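Local coordinates for protein dermonecrotic toxin (Pasteurella multocida, PDB 2EBF) that acts as a potent mitogen and a toxin that induces bone resorption in atrophic rhinitis of pigs, represented here by its C-terminal region with a thiol-protease-like catalytic triad, at residues 201-206 and 260-265; 205-210 and 307-312; 211-216 and 294-299. All blocks are in the same frame, centred on the assembly; numbering follows the deposited sequence.

Contact 1: residues 201-206 and 260-265; sequences FPVKYV and SLYIGH
A classic beta bulge marks the start of an antiparallel strand pair in the C2 region: two residues, Lys204 and Tyr205, stand opposite the single residue Ile263. Lys204 N lies 3.0 Å from Ile263 O, almost straight off the end of the carbonyl. Tyr205 N reaches the same Ile263 O at 3.3 Å, tilted from the carbonyl plane. The return bond, Ile263 N to Tyr205 O, is 2.8 Å long. Val206 and Tyr262 form the next, non-hydrogen-bonded pair. Val206 CG2 comes within 3.4 Å of Tyr262 CD2, while Val206 CG1 sits over one face of that ring. On the other face of the sheet, Ile263 CG2 meets the edge of the Tyr205 ring at CD1. Tyr205 CG lies beside its backbone N (chi1 -37°), and Tyr205 CE1 comes edge-on to 3.2 Å from His265 O, a buried oxygen with no hydrogen-bond partner in the model. Tyr205 OH is hydrogen-bonded to Tyr267 N. Ahead of the bulge, the Phe201 ring lies against Gly264, with Phe201 CE1 3.6 Å from Gly264 N. One water donates to both Pro202 O and Gly264 O. Edge strand 205-207 thus joins central strand 260-263 of a three-stranded antiparallel sheet.

Contact 2: residues 205-210 and 307-312; sequences YVIEDI and QAFATR. With GLC (alpha-D-glucopyranose), chain B.
Phe309 and Tyr205 meet where the end of helix 305-309 is tied to edge strand 205-207 of the small antiparallel sheet. A single backbone bridge joins Tyr205 and Ala310, just as the chain leaves the helix. Val206 N donates to Phe309 O at 2.8 Å, with an N-H...O angle of 157°. The same oxygen also touches Tyr205 CA at 3.2 Å, a CA-H...O contact.

The side chain of Phe309 starts with CB against Tyr205 CB, 3.8 Å away. Its CG is anti to the carbonyl carbon (chi1 -54°), and from there the ring extends beside Ile207. Phe309 CG lies 4.0 Å from Ile207 CD1. The next atom, Phe309 CD2, is 3.7 Å from Ile207 CD1 and equally close to Ile207 CG1. Phe309 CE2 still touches Ile207 CG1. The methyl CD1 of Ile207 makes an off-centre CH-pi contact with this ring, 29° off the ring normal. Ala308 CB sits over the centre of the ring on the side away from Ile207. At the tip, CE2 and CZ of Phe309 turn to helix 288-300, where the side chain packs on Val299 and Gln300. Phe305 adds an edge-to-face contact.

The Tyr205 ring turns to the residue after the helix. Ala310 N lies at its edge, in plane, and Tyr205 CD2 touches Ala310 CA. Phe305 and Phe314 also pack edge-to-face with this ring.

Thr311 stands at the N-cap position of helix 312-333, which opens with Arg312 in a glycan pocket. The Arg312 chain is kinked midway. Glu100 forms a salt bridge with its NH2, and Phe188 a cation-pi contact with the guanidinium. Arg312 NE lies 3.0 Å from O6 of the bound glucose.

Contact 3: residues 211-216 and 294-299; sequences SVFDKI and SMLQEV
Phe213 lies against Met295, Leu296 and Val299 on the flank of helix 288-300, projecting from a short turn-like segment with helical backbone angles in the loop between strand 205-207 and helix 234-248. The contact is a loop-to-helix packing of apolar side chains in the C2 region. The Phe213 side chain crosses those of Met295 and Val299 at about a right angle. Its CD1 comes within 3.5 Å of Val299 CG2, and its CE1 lies 3.8 Å from Met295 CG. Backbone atoms Met295 C and Leu296 N lie at the ring edge, in plane. Leu296 CD2 is also at the edge, 3.8 Å from Phe213 CZ, although the two side chains approach each other obliquely.

Met295 holds its CG between the backbone N and the carbonyl carbon (chi1 57°), and the chain then runs extended past the ring. Its sulfur makes an oblique Met-aromatic contact, with SD 5.1 Å from the centroid of the Phe213 ring and 48° off the ring normal. Leu238 and Leu241 of helix 234-248 also touch the Met295 side chain.

Val212 and Val299 cross at nearly a right angle too, with their CG1 methyls 3.5 Å apart. Ile216 comes to the helix from the far end of its segment. Its CG2 rests on Val299, and its CD1 meets Met295 CB at 3.7 Å. The Glu298 chain passes across Ile216. The carboxylate OE2 of Glu298 is hydrogen-bonded to Thr218 OG1, while OE1 lies 3.5 Å from Ile216 CD1.

Contacts 1 and 2 are buried and share Tyr205 and Val206. In contact 1, strand 205-207 meets its neighbour 260-263; in contact 2, it meets the end of helix 305-309. Backbone hydrogen bonds hold both contacts, with three in contact 1 and one in contact 2. Contact 3 is partly buried and lies farther from the chain centre. It rests on apolar side-chain contacts, with none of the backbone hydrogen bonds of the other two. Leu296 joins it to the others, touching Ile263 of contact 1 and Ile207 of contact 2. Phe213 likewise reaches Leu261 and Ile207. Phe309 packs on Val299 as well as on Ile207, so the two successive helices meet each other and strand 205-207.

Contact 1: residues 201-206 and 260-265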
loop_
_atom_site.group_PDB
_atom_site.type_symbol
_atom_site.label_atom_id
_atom_site.label_comp_id
_atom_site.label_asym_id
_atom_site.label_seq_id
_atom_site.Cartn_x
_atom_site.Cartn_y
_atom_site.Cartn_z
ATOM N N PHE A 201 -26.975 -9.820 6.567
ATOM C CA PHE A 201 -25.988 -8.786 6.260
ATOM C C PHE A 201 -24.571 -9.305 6.537
ATOM O O PHE A 201 -24.410 -10.234 7.330
ATOM C CB PHE A 201 -26.275 -7.490 7.042
ATOM C CG PHE A 201 -26.376 -7.671 8.541
ATOM C CD1 PHE A 201 -25.232 -7.707 9.338
ATOM C CD2 PHE A 201 -27.621 -7.768 9.159
ATOM C CE1 PHE A 201 -25.323 -7.863 10.723
ATOM C CE2 PHE A 201 -27.723 -7.922 10.544
ATOM C CZ PHE A 201 -26.572 -7.970 11.326
ATOM N N PRO A 202 -23.549 -8.744 5.849
ATOM C CA PRO A 202 -22.168 -9.047 6.232
ATOM C C PRO A 202 -21.898 -8.570 7.655
ATOM O O PRO A 202 -22.144 -7.405 7.973
ATOM C CB PRO A 202 -21.329 -8.238 5.231
ATOM C CG PRO A 202 -22.240 -7.971 4.084
ATOM C CD PRO A 202 -23.608 -7.846 4.680
ATOM N N VAL A 203 -21.418 -9.476 8.501
ATOM C CA VAL A 203 -21.108 -9.150 9.893
ATOM C C VAL A 203 -19.672 -8.645 10.050
ATOM O O VAL A 203 -18.727 -9.230 9.510
ATOM C CB VAL A 203 -21.342 -10.360 10.834
ATOM C CG1 VAL A 203 -21.030 -9.989 12.277
ATOM C CG2 VAL A 203 -22.777 -10.851 10.731
ATOM N N LYS A 204 -19.528 -7.558 10.801
ATOM C CA LYS A 204 -18.225 -6.991 11.119
ATOM C C LYS A 204 -17.831 -7.299 12.564
ATOM O O LYS A 204 -16.687 -7.671 12.830
ATOM C CB LYS A 204 -18.224 -5.481 10.864
ATOM C CG LYS A 204 -18.516 -5.097 9.423
ATOM C CD LYS A 204 -18.605 -3.588 9.255
ATOM C CE LYS A 204 -19.129 -3.204 7.873
ATOM N NZ LYS A 204 -18.130 -3.447 6.790
ATOM N N TYR A 205 -18.786 -7.156 13.484
ATOM C CA TYR A 205 -18.529 -7.352 14.910
ATOM C C TYR A 205 -19.556 -8.274 15.564
ATOM O O TYR A 205 -20.733 -8.285 15.193
ATOM C CB TYR A 205 -18.466 -6.010 15.650
ATOM C CG TYR A 205 -17.812 -4.891 14.851
ATOM C CD1 TYR A 205 -18.591 -3.965 14.159
ATOM C CD2 TYR A 205 -16.419 -4.771 14.777
ATOM C CE1 TYR A 205 -18.011 -2.941 13.412
ATOM C CE2 TYR A 205 -15.819 -3.741 14.031
ATOM C CZ TYR A 205 -16.628 -2.828 13.350
ATOM O OH TYR A 205 -16.074 -1.798 12.607
ATOM N N VAL A 206 -19.089 -9.065 16.524
ATOM C CA VAL A 206 -19.974 -9.917 17.309
ATOM C C VAL A 206 -19.646 -9.769 18.779
ATOM O O VAL A 206 -18.482 -9.855 19.178
ATOM C CB VAL A 206 -19.890 -11.411 16.899
ATOM C CG1 VAL A 206 -20.780 -12.281 17.796
ATOM C CG2 VAL A 206 -20.293 -11.598 15.455
ATOM N N SER A 260 -26.305 -13.790 21.474
ATOM C CA SER A 260 -25.215 -13.136 20.744
ATOM C C SER A 260 -25.719 -11.957 19.918
ATOM O O SER A 260 -26.762 -12.047 19.269
ATOM C CB SER A 260 -24.483 -14.136 19.844
ATOM O OG SER A 260 -23.826 -15.135 20.609
ATOM N N LEU A 261 -24.962 -10.860 19.946
ATOM C CA LEU A 261 -25.275 -9.661 19.166
ATOM C C LEU A 261 -24.346 -9.539 17.961
ATOM O O LEU A 261 -23.123 -9.591 18.098
ATOM C CB LEU A 261 -25.169 -8.414 20.044
ATOM C CG LEU A 261 -25.163 -7.013 19.427
ATOM C CD1 LEU A 261 -26.535 -6.622 18.911
ATOM C CD2 LEU A 261 -24.669 -6.006 20.450
ATOM N N TYR A 262 -24.950 -9.374 16.788
ATOM C CA TYR A 262 -24.232 -9.287 15.523
ATOM C C TYR A 262 -24.425 -7.899 14.936
ATOM O O TYR A 262 -25.557 -7.415 14.829
ATOM C CB TYR A 262 -24.754 -10.347 14.552
ATOM C CG TYR A 262 -24.606 -11.759 15.073
ATOM C CD1 TYR A 262 -25.552 -12.314 15.941
ATOM C CD2 TYR A 262 -23.517 -12.538 14.707
ATOM C CE1 TYR A 262 -25.408 -13.611 16.426
ATOM C CE2 TYR A 262 -23.361 -13.832 15.187
ATOM C CZ TYR A 262 -24.309 -14.364 16.043
ATOM O OH TYR A 262 -24.143 -15.648 16.510
ATOM N N ILE A 263 -23.313 -7.264 14.563
ATOM C CA ILE A 263 -23.325 -5.879 14.109
ATOM C C ILE A 263 -22.788 -5.760 12.679
ATOM O O ILE A 263 -21.740 -6.336 12.342
ATOM C CB ILE A 263 -22.530 -4.970 15.087
ATOM C CG1 ILE A 263 -23.209 -4.952 16.466
ATOM C CG2 ILE A 263 -22.386 -3.554 14.534
ATOM C CD1 ILE A 263 -22.310 -4.513 17.610
ATOM N N GLY A 264 -23.514 -5.009 11.851
ATOM C CA GLY A 264 -23.140 -4.785 10.455
ATOM C C GLY A 264 -22.707 -3.365 10.122
ATOM O O GLY A 264 -22.243 -3.108 9.011
ATOM N N HIS A 265 -22.863 -2.440 11.068
ATOM C CA HIS A 265 -22.398 -1.063 10.887
ATOM C C HIS A 265 -20.976 -0.958 11.387
ATOM O O HIS A 265 -20.664 -1.432 12.474
ATOM C CB HIS A 265 -23.249 -0.066 11.669
ATOM C CG HIS A 265 -24.715 -0.171 11.403
ATOM N ND1 HIS A 265 -25.362 0.635 10.492
ATOM C CD2 HIS A 265 -25.663 -0.977 11.936
ATOM C CE1 HIS A 265 -26.648 0.327 10.472
ATOM N NE2 HIS A 265 -26.855 -0.647 11.340
HETATM O O HOH W 1 -22.693 -4.885 7.103
#

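Contact 2: residues 205-210 and 307-312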
loop_
_atom_site.group_PDB
_atom_site.type_symbol
_atom_site.label_atom_id
_atom_site.label_comp_id
_atom_site.label_asym_id
_atom_site.label_seq_id
_atom_site.Cartn_x
_atom_site.Cartn_y
_atom_site.Cartn_z
ATOM N N TYR A 205 -18.786 -7.156 13.484
ATOM C CA TYR A 205 -18.529 -7.352 14.910
ATOM C C TYR A 205 -19.556 -8.274 15.564
ATOM O O TYR A 205 -20.733 -8.285 15.193
ATOM C CB TYR A 205 -18.466 -6.010 15.650
ATOM C CG TYR A 205 -17.812 -4.891 14.851
ATOM C CD1 TYR A 205 -18.591 -3.965 14.159
ATOM C CD2 TYR A 205 -16.419 -4.771 14.777
ATOM C CE1 TYR A 205 -18.011 -2.941 13.412
ATOM C CE2 TYR A 205 -15.819 -3.741 14.031
ATOM C CZ TYR A 205 -16.628 -2.828 13.350
ATOM O OH TYR A 205 -16.074 -1.798 12.607
ATOM N N VAL A 206 -19.089 -9.065 16.524
ATOM C CA VAL A 206 -19.974 -9.917 17.309
ATOM C C VAL A 206 -19.646 -9.769 18.779
ATOM O O VAL A 206 -18.482 -9.855 19.178
ATOM C CB VAL A 206 -19.890 -11.411 16.899
ATOM C CG1 VAL A 206 -20.780 -12.281 17.796
ATOM C CG2 VAL A 206 -20.293 -11.598 15.455
ATOM N N ILE A 207 -20.680 -9.517 19.578
ATOM C CA ILE A 207 -20.582 -9.675 21.017
ATOM C C ILE A 207 -21.192 -11.047 21.308
ATOM O O ILE A 207 -22.405 -11.249 21.168
ATOM C CB ILE A 207 -21.300 -8.533 21.792
ATOM C CG1 ILE A 207 -20.508 -7.221 21.704
ATOM C CG2 ILE A 207 -21.455 -8.900 23.262
ATOM C CD1 ILE A 207 -20.489 -6.552 20.334
ATOM N N GLU A 208 -20.329 -11.991 21.676
ATOM C CA GLU A 208 -20.703 -13.398 21.796
ATOM C C GLU A 208 -21.682 -13.646 22.949
ATOM O O GLU A 208 -22.671 -14.356 22.785
ATOM C CB GLU A 208 -19.445 -14.264 21.948
ATOM C CG GLU A 208 -19.716 -15.759 22.079
ATOM C CD GLU A 208 -18.472 -16.616 21.915
ATOM O OE1 GLU A 208 -17.346 -16.091 22.050
ATOM O OE2 GLU A 208 -18.621 -17.828 21.650
ATOM N N ASP A 209 -21.395 -13.056 24.105
ATOM C CA ASP A 209 -22.256 -13.191 25.276
ATOM C C ASP A 209 -22.802 -11.833 25.701
ATOM O O ASP A 209 -22.080 -11.002 26.252
ATOM C CB ASP A 209 -21.489 -13.855 26.426
ATOM C CG ASP A 209 -22.392 -14.286 27.573
ATOM O OD1 ASP A 209 -21.942 -15.125 28.375
ATOM O OD2 ASP A 209 -23.541 -13.800 27.682
ATOM N N ILE A 210 -24.092 -11.636 25.453
ATOM C CA ILE A 210 -24.799 -10.395 25.776
ATOM C C ILE A 210 -24.735 -9.978 27.261
ATOM O O ILE A 210 -24.838 -8.790 27.581
ATOM C CB ILE A 210 -26.276 -10.472 25.254
ATOM C CG1 ILE A 210 -26.325 -10.275 23.730
ATOM C CG2 ILE A 210 -27.198 -9.488 25.948
ATOM C CD1 ILE A 210 -25.287 -9.327 23.186
ATOM N N GLN A 307 -10.292 -4.920 18.151
ATOM C CA GLN A 307 -9.617 -5.900 19.012
ATOM C C GLN A 307 -10.615 -6.667 19.881
ATOM O O GLN A 307 -10.483 -7.874 20.084
ATOM C CB GLN A 307 -8.586 -5.211 19.916
ATOM C CG GLN A 307 -7.844 -6.185 20.833
ATOM C CD GLN A 307 -6.872 -5.519 21.780
ATOM O OE1 GLN A 307 -5.883 -6.128 22.200
ATOM N NE2 GLN A 307 -7.140 -4.270 22.124
ATOM N N ALA A 308 -11.623 -5.950 20.373
ATOM C CA ALA A 308 -12.613 -6.503 21.285
ATOM C C ALA A 308 -13.745 -7.252 20.580
ATOM O O ALA A 308 -14.184 -8.304 21.060
ATOM C CB ALA A 308 -13.191 -5.383 22.165
ATOM N N PHE A 309 -14.207 -6.720 19.445
ATOM C CA PHE A 309 -15.494 -7.140 18.873
ATOM C C PHE A 309 -15.484 -7.706 17.453
ATOM O O PHE A 309 -16.437 -8.387 17.056
ATOM C CB PHE A 309 -16.491 -5.980 18.900
ATOM C CG PHE A 309 -16.685 -5.357 20.255
ATOM C CD1 PHE A 309 -16.635 -3.970 20.399
ATOM C CD2 PHE A 309 -16.941 -6.140 21.377
ATOM C CE1 PHE A 309 -16.830 -3.369 21.637
ATOM C CE2 PHE A 309 -17.134 -5.553 22.627
ATOM C CZ PHE A 309 -17.082 -4.164 22.759
ATOM N N ALA A 310 -14.440 -7.416 16.677
ATOM C CA ALA A 310 -14.415 -7.849 15.285
ATOM C C ALA A 310 -14.480 -9.370 15.182
ATOM O O ALA A 310 -13.939 -10.080 16.035
ATOM C CB ALA A 310 -13.170 -7.305 14.564
ATOM N N THR A 311 -15.165 -9.872 14.158
ATOM C CA THR A 311 -14.992 -11.265 13.785
ATOM C C THR A 311 -13.559 -11.407 13.297
ATOM O O THR A 311 -12.996 -10.448 12.768
ATOM C CB THR A 311 -15.942 -11.685 12.653
ATOM O OG1 THR A 311 -15.771 -13.082 12.381
ATOM C CG2 THR A 311 -15.660 -10.921 11.401
ATOM N N ARG A 312 -12.966 -12.585 13.468
ATOM C CA ARG A 312 -11.587 -12.782 13.005
ATOM C C ARG A 312 -11.481 -12.520 11.510
ATOM O O ARG A 312 -10.472 -12.011 11.028
ATOM C CB ARG A 312 -11.060 -14.177 13.350
ATOM C CG ARG A 312 -9.665 -14.470 12.763
ATOM C CD ARG A 312 -8.650 -13.354 13.054
ATOM N NE ARG A 312 -7.901 -13.653 14.254
ATOM C CZ ARG A 312 -6.586 -13.861 14.319
ATOM N NH1 ARG A 312 -5.798 -13.747 13.253
ATOM N NH2 ARG A 312 -6.058 -14.159 15.491
HETATM C C1 GLC B . -10.070 -15.371 20.133
HETATM C C2 GLC B . -11.125 -16.474 19.997
HETATM C C3 GLC B . -10.455 -17.818 19.697
HETATM C C4 GLC B . -9.541 -17.712 18.470
HETATM C C5 GLC B . -8.557 -16.533 18.584
HETATM C C6 GLC B . -7.792 -16.288 17.278
HETATM O O1 GLC B . -9.275 -15.615 21.296
HETATM O O2 GLC B . -11.930 -16.573 21.185
HETATM O O3 GLC B . -11.459 -18.809 19.460
HETATM O O4 GLC B . -8.851 -18.949 18.276
HETATM O O5 GLC B . -9.232 -15.321 18.960
HETATM O O6 GLC B . -8.656 -15.807 16.231
#

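Contact 3: residues 211-216 and 294-299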
loop_
_atom_site.group_PDB
_atom_site.type_symbol
_atom_site.label_atom_id
_atom_site.label_comp_id
_atom_site.label_asym_id
_atom_site.label_seq_id
_atom_site.Cartn_x
_atom_site.Cartn_y
_atom_site.Cartn_z
ATOM N N SER A 211 -24.550 -10.952 28.153
ATOM C CA SER A 211 -24.457 -10.695 29.597
ATOM C C SER A 211 -23.315 -9.749 29.980
ATOM O O SER A 211 -23.331 -9.160 31.058
ATOM C CB SER A 211 -24.337 -12.010 30.380
ATOM O OG SER A 211 -23.040 -12.570 30.263
ATOM N N VAL A 212 -22.328 -9.620 29.094
ATOM C CA VAL A 212 -21.201 -8.694 29.271
ATOM C C VAL A 212 -21.685 -7.246 29.456
ATOM O O VAL A 212 -21.006 -6.423 30.078
ATOM C CB VAL A 212 -20.202 -8.784 28.079
ATOM C CG1 VAL A 212 -19.001 -7.886 28.307
ATOM C CG2 VAL A 212 -19.719 -10.213 27.892
ATOM N N PHE A 213 -22.866 -6.946 28.921
ATOM C CA PHE A 213 -23.463 -5.621 29.070
ATOM C C PHE A 213 -23.896 -5.321 30.502
ATOM O O PHE A 213 -23.997 -4.157 30.892
ATOM C CB PHE A 213 -24.647 -5.460 28.123
ATOM C CG PHE A 213 -24.247 -5.201 26.708
ATOM C CD1 PHE A 213 -23.692 -3.978 26.341
ATOM C CD2 PHE A 213 -24.428 -6.175 25.734
ATOM C CE1 PHE A 213 -23.315 -3.732 25.025
ATOM C CE2 PHE A 213 -24.060 -5.935 24.413
ATOM C CZ PHE A 213 -23.502 -4.712 24.060
ATOM N N ASP A 214 -24.144 -6.374 31.277
ATOM C CA ASP A 214 -24.565 -6.237 32.670
ATOM C C ASP A 214 -23.363 -6.101 33.596
ATOM O O ASP A 214 -23.509 -5.757 34.770
ATOM C CB ASP A 214 -25.424 -7.429 33.083
ATOM C CG ASP A 214 -26.637 -7.609 32.191
ATOM O OD1 ASP A 214 -27.099 -6.613 31.590
ATOM O OD2 ASP A 214 -27.129 -8.748 32.084
ATOM N N LYS A 215 -22.177 -6.366 33.056
ATOM C CA LYS A 215 -20.941 -6.276 33.819
ATOM C C LYS A 215 -20.421 -4.845 33.923
ATOM O O LYS A 215 -19.578 -4.549 34.772
ATOM C CB LYS A 215 -19.864 -7.182 33.212
ATOM C CG LYS A 215 -19.796 -8.592 33.801
ATOM C CD LYS A 215 -20.839 -9.533 33.200
ATOM C CE LYS A 215 -20.414 -10.995 33.350
ATOM N NZ LYS A 215 -21.521 -11.935 33.000
ATOM N N ILE A 216 -20.920 -3.963 33.058
ATOM C CA ILE A 216 -20.451 -2.573 33.022
ATOM C C ILE A 216 -21.070 -1.719 34.135
ATOM O O ILE A 216 -22.142 -2.037 34.651
ATOM C CB ILE A 216 -20.658 -1.905 31.629
ATOM C CG1 ILE A 216 -22.142 -1.818 31.272
ATOM C CG2 ILE A 216 -19.862 -2.655 30.553
ATOM C CD1 ILE A 216 -22.455 -0.833 30.169
ATOM N N SER A 294 -22.991 3.820 23.353
ATOM C CA SER A 294 -22.319 4.186 24.606
ATOM C C SER A 294 -21.927 2.971 25.447
ATOM O O SER A 294 -20.852 2.953 26.054
ATOM C CB SER A 294 -23.203 5.120 25.440
ATOM O OG SER A 294 -23.348 6.369 24.794
ATOM N N MET A 295 -22.796 1.963 25.487
ATOM C CA MET A 295 -22.485 0.756 26.247
ATOM C C MET A 295 -21.591 -0.217 25.499
ATOM O O MET A 295 -20.839 -0.952 26.132
ATOM C CB MET A 295 -23.727 0.064 26.820
ATOM C CG MET A 295 -24.816 -0.350 25.858
ATOM S SD MET A 295 -26.277 -0.690 26.870
ATOM C CE MET A 295 -27.515 -1.035 25.631
ATOM N N LEU A 296 -21.662 -0.221 24.169
ATOM C CA LEU A 296 -20.650 -0.922 23.367
ATOM C C LEU A 296 -19.262 -0.433 23.742
ATOM O O LEU A 296 -18.352 -1.234 23.970
ATOM C CB LEU A 296 -20.863 -0.707 21.871
ATOM C CG LEU A 296 -21.841 -1.575 21.083
ATOM C CD1 LEU A 296 -21.727 -1.204 19.616
ATOM C CD2 LEU A 296 -21.562 -3.057 21.270
ATOM N N GLN A 297 -19.116 0.889 23.814
ATOM C CA GLN A 297 -17.842 1.510 24.147
ATOM C C GLN A 297 -17.441 1.255 25.598
ATOM O O GLN A 297 -16.253 1.190 25.909
ATOM C CB GLN A 297 -17.871 3.008 23.833
ATOM C CG GLN A 297 -17.947 3.312 22.337
ATOM C CD GLN A 297 -17.966 4.794 22.029
ATOM O OE1 GLN A 297 -17.000 5.338 21.488
ATOM N NE2 GLN A 297 -19.064 5.459 22.377
ATOM N N GLU A 298 -18.430 1.116 26.484
ATOM C CA GLU A 298 -18.138 0.751 27.873
ATOM C C GLU A 298 -17.668 -0.690 27.980
ATOM O O GLU A 298 -16.694 -0.970 28.686
ATOM C CB GLU A 298 -19.327 1.017 28.802
ATOM C CG GLU A 298 -19.428 2.483 29.189
ATOM C CD GLU A 298 -20.253 2.741 30.439
ATOM O OE1 GLU A 298 -20.487 1.801 31.239
ATOM O OE2 GLU A 298 -20.654 3.910 30.618
ATOM N N VAL A 299 -18.346 -1.593 27.272
ATOM C CA VAL A 299 -17.910 -2.993 27.183
ATOM C C VAL A 299 -16.487 -3.089 26.626
ATOM O O VAL A 299 -15.675 -3.869 27.127
ATOM C CB VAL A 299 -18.886 -3.856 26.339
ATOM C CG1 VAL A 299 -18.295 -5.237 26.056
ATOM C CG2 VAL A 299 -20.217 -4.009 27.054
#